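PTS-dependent dihydroxyacetone kinase operon regulatory protein (Escherichia coli, PDB 4LRZ) activates transcription of the dhaKLM operon from a sigma-70 promoter and represses its own expression, this chain being probably its sensor part. Local coordinates at residues Tyr47-Gln58 and Ile77-Ser86. Residues are numbered along the deposited sequence; the frame is centred on the assembly and turned at random.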
loop_
_atom_site.group_PDB
_atom_site.type_symbol
_atom_site.label_atom_id
_atom_site.label_comp_id
_atom_site.label_asym_id
_atom_site.label_seq_id
_atom_site.Cartn_x
_atom_site.Cartn_y
_atom_site.Cartn_z
ATOM N N TYR F 47 -9.762 18.476 12.613
ATOM C CA TYR F 47 -9.873 18.262 11.178
ATOM C C TYR F 47 -8.487 18.316 10.560
ATOM O O TYR F 47 -8.088 17.394 9.833
ATOM C CB TYR F 47 -10.785 19.328 10.577
ATOM C CG TYR F 47 -11.307 19.065 9.179
ATOM C CD1 TYR F 47 -12.525 18.403 8.977
ATOM C CD2 TYR F 47 -10.606 19.520 8.049
ATOM C CE1 TYR F 47 -13.038 18.188 7.688
ATOM C CE2 TYR F 47 -11.105 19.296 6.741
ATOM C CZ TYR F 47 -12.322 18.626 6.581
ATOM O OH TYR F 47 -12.810 18.400 5.319
ATOM N N ARG F 48 -7.735 19.360 10.903
ATOM C CA ARG F 48 -6.367 19.515 10.453
ATOM C C ARG F 48 -5.464 18.314 10.785
ATOM O O ARG F 48 -4.783 17.810 9.895
ATOM C CB ARG F 48 -5.765 20.861 10.950
ATOM C CG ARG F 48 -4.203 20.954 11.011
ATOM C CD ARG F 48 -3.644 22.421 11.109
ATOM N NE ARG F 48 -4.642 23.356 11.633
ATOM C CZ ARG F 48 -4.819 23.651 12.927
ATOM N NH1 ARG F 48 -4.045 23.110 13.872
ATOM N NH2 ARG F 48 -5.788 24.491 13.280
ATOM N N ARG F 49 -5.425 17.837 12.021
ATOM C CA ARG F 49 -4.492 16.726 12.297
ATOM C C ARG F 49 -4.942 15.346 11.745
ATOM O O ARG F 49 -4.157 14.386 11.689
ATOM C CB ARG F 49 -4.136 16.634 13.781
ATOM C CG ARG F 49 -5.291 16.278 14.636
ATOM C CD ARG F 49 -4.931 15.842 16.082
ATOM N NE ARG F 49 -6.169 15.215 16.567
ATOM C CZ ARG F 49 -6.376 13.897 16.661
ATOM N NH1 ARG F 49 -7.593 13.441 17.033
ATOM N NH2 ARG F 49 -5.369 13.038 16.398
ATOM N N LYS F 50 -6.189 15.261 11.318
ATOM C CA LYS F 50 -6.682 14.032 10.718
ATOM C C LYS F 50 -6.631 14.028 9.168
ATOM O O LYS F 50 -7.105 13.095 8.537
ATOM C CB LYS F 50 -8.059 13.749 11.276
ATOM C CG LYS F 50 -7.974 13.458 12.787
ATOM C CD LYS F 50 -7.931 11.994 12.922
ATOM C CE LYS F 50 -6.744 11.467 13.605
ATOM N NZ LYS F 50 -6.713 10.062 13.093
ATOM N N LYS F 51 -6.026 15.081 8.602
ATOM C CA LYS F 51 -5.974 15.367 7.188
ATOM C C LYS F 51 -5.625 14.117 6.350
ATOM O O LYS F 51 -6.373 13.756 5.440
ATOM C CB LYS F 51 -4.949 16.483 6.926
ATOM C CG LYS F 51 -4.973 17.082 5.482
ATOM C CD LYS F 51 -3.545 17.600 5.029
ATOM C CE LYS F 51 -3.331 19.105 5.193
ATOM N NZ LYS F 51 -4.007 19.967 4.139
ATOM N N ALA F 52 -4.531 13.443 6.708
ATOM C CA ALA F 52 -4.049 12.326 5.937
ATOM C C ALA F 52 -5.129 11.245 5.817
ATOM O O ALA F 52 -5.498 10.863 4.704
ATOM C CB ALA F 52 -2.731 11.789 6.501
ATOM N N MET F 53 -5.669 10.785 6.938
ATOM C CA MET F 53 -6.732 9.780 6.890
ATOM C C MET F 53 -8.011 10.356 6.235
ATOM O O MET F 53 -8.746 9.650 5.554
ATOM C CB MET F 53 -7.012 9.212 8.297
ATOM C CG MET F 53 -8.314 8.348 8.444
ATOM S SD MET F 53 -9.488 8.896 9.780
ATOM C CE MET F 53 -9.333 10.654 9.520
ATOM N N LEU F 54 -8.271 11.639 6.435
ATOM C CA LEU F 54 -9.517 12.245 5.958
ATOM C C LEU F 54 -9.625 12.290 4.471
ATOM O O LEU F 54 -10.651 11.921 3.894
ATOM C CB LEU F 54 -9.652 13.718 6.413
ATOM C CG LEU F 54 -10.708 13.996 7.455
ATOM C CD1 LEU F 54 -10.828 15.486 7.711
ATOM C CD2 LEU F 54 -12.053 13.358 7.080
ATOM N N THR F 55 -8.583 12.802 3.847
ATOM C CA THR F 55 -8.662 13.032 2.428
ATOM C C THR F 55 -8.803 11.683 1.733
ATOM O O THR F 55 -9.555 11.573 0.773
ATOM C CB THR F 55 -7.487 13.842 1.890
ATOM O OG1 THR F 55 -6.347 13.011 1.837
ATOM C CG2 THR F 55 -7.202 15.016 2.792
ATOM N N LEU F 56 -8.143 10.660 2.270
ATOM C CA LEU F 56 -8.206 9.308 1.711
ATOM C C LEU F 56 -9.595 8.731 1.954
ATOM O O LEU F 56 -10.247 8.196 1.052
ATOM C CB LEU F 56 -7.147 8.436 2.358
ATOM C CG LEU F 56 -5.666 8.735 2.096
ATOM C CD1 LEU F 56 -4.856 7.683 2.819
ATOM C CD2 LEU F 56 -5.327 8.645 0.590
ATOM N N GLY F 57 -10.081 8.908 3.177
ATOM C CA GLY F 57 -11.413 8.465 3.542
ATOM C C GLY F 57 -12.544 9.088 2.740
ATOM O O GLY F 57 -13.519 8.407 2.434
ATOM N N GLN F 58 -12.437 10.384 2.451
ATOM C CA GLN F 58 -13.511 11.143 1.771
ATOM C C GLN F 58 -13.628 10.718 0.280
ATOM O O GLN F 58 -14.739 10.599 -0.252
ATOM C CB GLN F 58 -13.274 12.664 1.890
ATOM C CG GLN F 58 -13.599 13.273 3.281
ATOM C CD GLN F 58 -13.216 14.774 3.433
ATOM O OE1 GLN F 58 -13.938 15.527 4.083
ATOM N NE2 GLN F 58 -12.093 15.193 2.854
ATOM N N ILE F 77 -17.106 9.442 8.369
ATOM C CA ILE F 77 -15.766 9.165 8.897
ATOM C C ILE F 77 -15.677 9.744 10.331
ATOM O O ILE F 77 -16.054 10.876 10.534
ATOM C CB ILE F 77 -14.646 9.857 8.096
ATOM C CG1 ILE F 77 -15.117 10.195 6.711
ATOM C CG2 ILE F 77 -13.363 8.978 8.113
ATOM C CD1 ILE F 77 -13.981 9.980 5.570
ATOM N N LEU F 78 -15.193 8.970 11.304
ATOM C CA LEU F 78 -14.987 9.482 12.650
ATOM C C LEU F 78 -13.503 9.349 13.008
ATOM O O LEU F 78 -12.843 8.388 12.545
ATOM C CB LEU F 78 -15.856 8.759 13.686
ATOM C CG LEU F 78 -17.392 8.713 13.471
ATOM C CD1 LEU F 78 -17.780 7.460 12.684
ATOM C CD2 LEU F 78 -18.119 8.686 14.783
ATOM N N ASP F 79 -12.994 10.259 13.862
ATOM C CA ASP F 79 -11.599 10.149 14.327
ATOM C C ASP F 79 -11.477 9.108 15.438
ATOM O O ASP F 79 -12.482 8.490 15.783
ATOM C CB ASP F 79 -10.996 11.506 14.702
ATOM C CG ASP F 79 -11.435 11.989 16.046
ATOM O OD1 ASP F 79 -12.273 11.353 16.721
ATOM O OD2 ASP F 79 -10.883 13.015 16.494
ATOM N N GLU F 80 -10.283 8.913 16.013
ATOM C CA GLU F 80 -10.182 7.904 17.048
ATOM C C GLU F 80 -11.020 8.181 18.303
ATOM O O GLU F 80 -11.152 7.285 19.115
ATOM C CB GLU F 80 -8.751 7.536 17.502
ATOM C CG GLU F 80 -7.502 8.493 17.525
ATOM C CD GLU F 80 -7.700 9.970 17.245
ATOM O OE1 GLU F 80 -7.492 10.774 18.163
ATOM O OE2 GLU F 80 -7.986 10.336 16.091
ATOM N N THR F 81 -11.549 9.395 18.490
ATOM C CA THR F 81 -12.361 9.675 19.704
ATOM C C THR F 81 -13.863 9.659 19.409
ATOM O O THR F 81 -14.621 10.274 20.137
ATOM C CB THR F 81 -12.013 11.046 20.367
ATOM O OG1 THR F 81 -12.651 12.096 19.637
ATOM C CG2 THR F 81 -10.481 11.325 20.394
ATOM N N ALA F 82 -14.276 9.012 18.310
ATOM C CA ALA F 82 -15.662 9.054 17.878
ATOM C C ALA F 82 -16.192 10.443 17.465
ATOM O O ALA F 82 -17.396 10.690 17.535
ATOM C CB ALA F 82 -16.557 8.477 18.935
ATOM N N CYS F 83 -15.320 11.357 17.071
ATOM C CA CYS F 83 -15.789 12.643 16.580
ATOM C C CYS F 83 -16.032 12.566 15.076
ATOM O O CYS F 83 -15.119 12.146 14.315
ATOM C CB CYS F 83 -14.744 13.717 16.881
ATOM S SG CYS F 83 -15.269 15.412 16.494
ATOM N N ILE F 84 -17.249 12.947 14.640
ATOM C CA ILE F 84 -17.595 12.935 13.211
ATOM C C ILE F 84 -16.786 13.981 12.458
ATOM O O ILE F 84 -16.887 15.180 12.726
ATOM C CB ILE F 84 -19.079 13.150 12.960
ATOM C CG1 ILE F 84 -19.875 11.991 13.544
ATOM C CG2 ILE F 84 -19.333 13.208 11.452
ATOM C CD1 ILE F 84 -21.314 12.039 13.262
ATOM N N LEU F 85 -15.967 13.517 11.520
ATOM C CA LEU F 85 -15.083 14.395 10.728
ATOM C C LEU F 85 -15.740 14.812 9.386
ATOM O O LEU F 85 -15.586 15.947 8.933
ATOM C CB LEU F 85 -13.740 13.697 10.461
ATOM C CG LEU F 85 -12.871 13.394 11.694
ATOM C CD1 LEU F 85 -11.721 12.493 11.304
ATOM C CD2 LEU F 85 -12.330 14.682 12.330
ATOM N N SER F 86 -16.462 13.871 8.767
ATOM C CA SER F 86 -17.133 14.107 7.480
ATOM C C SER F 86 -18.339 13.193 7.305
ATOM O O SER F 86 -18.364 12.063 7.819
ATOM C CB SER F 86 -16.149 13.826 6.357
ATOM O OG SER F 86 -16.463 14.589 5.193
#
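In the GAF domain, helix 51-66, with the end of helix 40-49 before it, packs on the beta hairpin of strands 74-79 and 84-89. L85 packs against K50, M53 and L54: CG anti to its carbonyl carbon (chi1 -64°) sets CD1 3.5 Å from M53 CE, while L54 CD2 rests against its CB. I77 CD1 lies 3.3 Å from G57 C, a fit that suits glycine, which has no CB. S86 OG donates to a lone pair of Q58 OE1 in the carbonyl plane (2.9 Å). The strands are the first two of an antiparallel sheet of order 2-1-5-4-3, as in GAF domains, and a classic beta bulge turns both L85 and S86 to I77. At the hairpin end, the type I turn D79-A82 carries the acids. E80 OE1 receives R49 NH1 at 2.9 Å on its syn lone pair, the carboxylate nearly perpendicular to the guanidinium, while E80 OE2 pairs with K50 NZ, which also bonds T158. D79 OD1 accepts T81 N (2.7 Å), an Asx turn, and also T81 OG1 and C83 N; OD2 salt-bridges R49 NH1 (3.4 Å). An alanine replacing D79 would probably leave those three donors without their acceptor, free the turn to shift and leave R49 only E80.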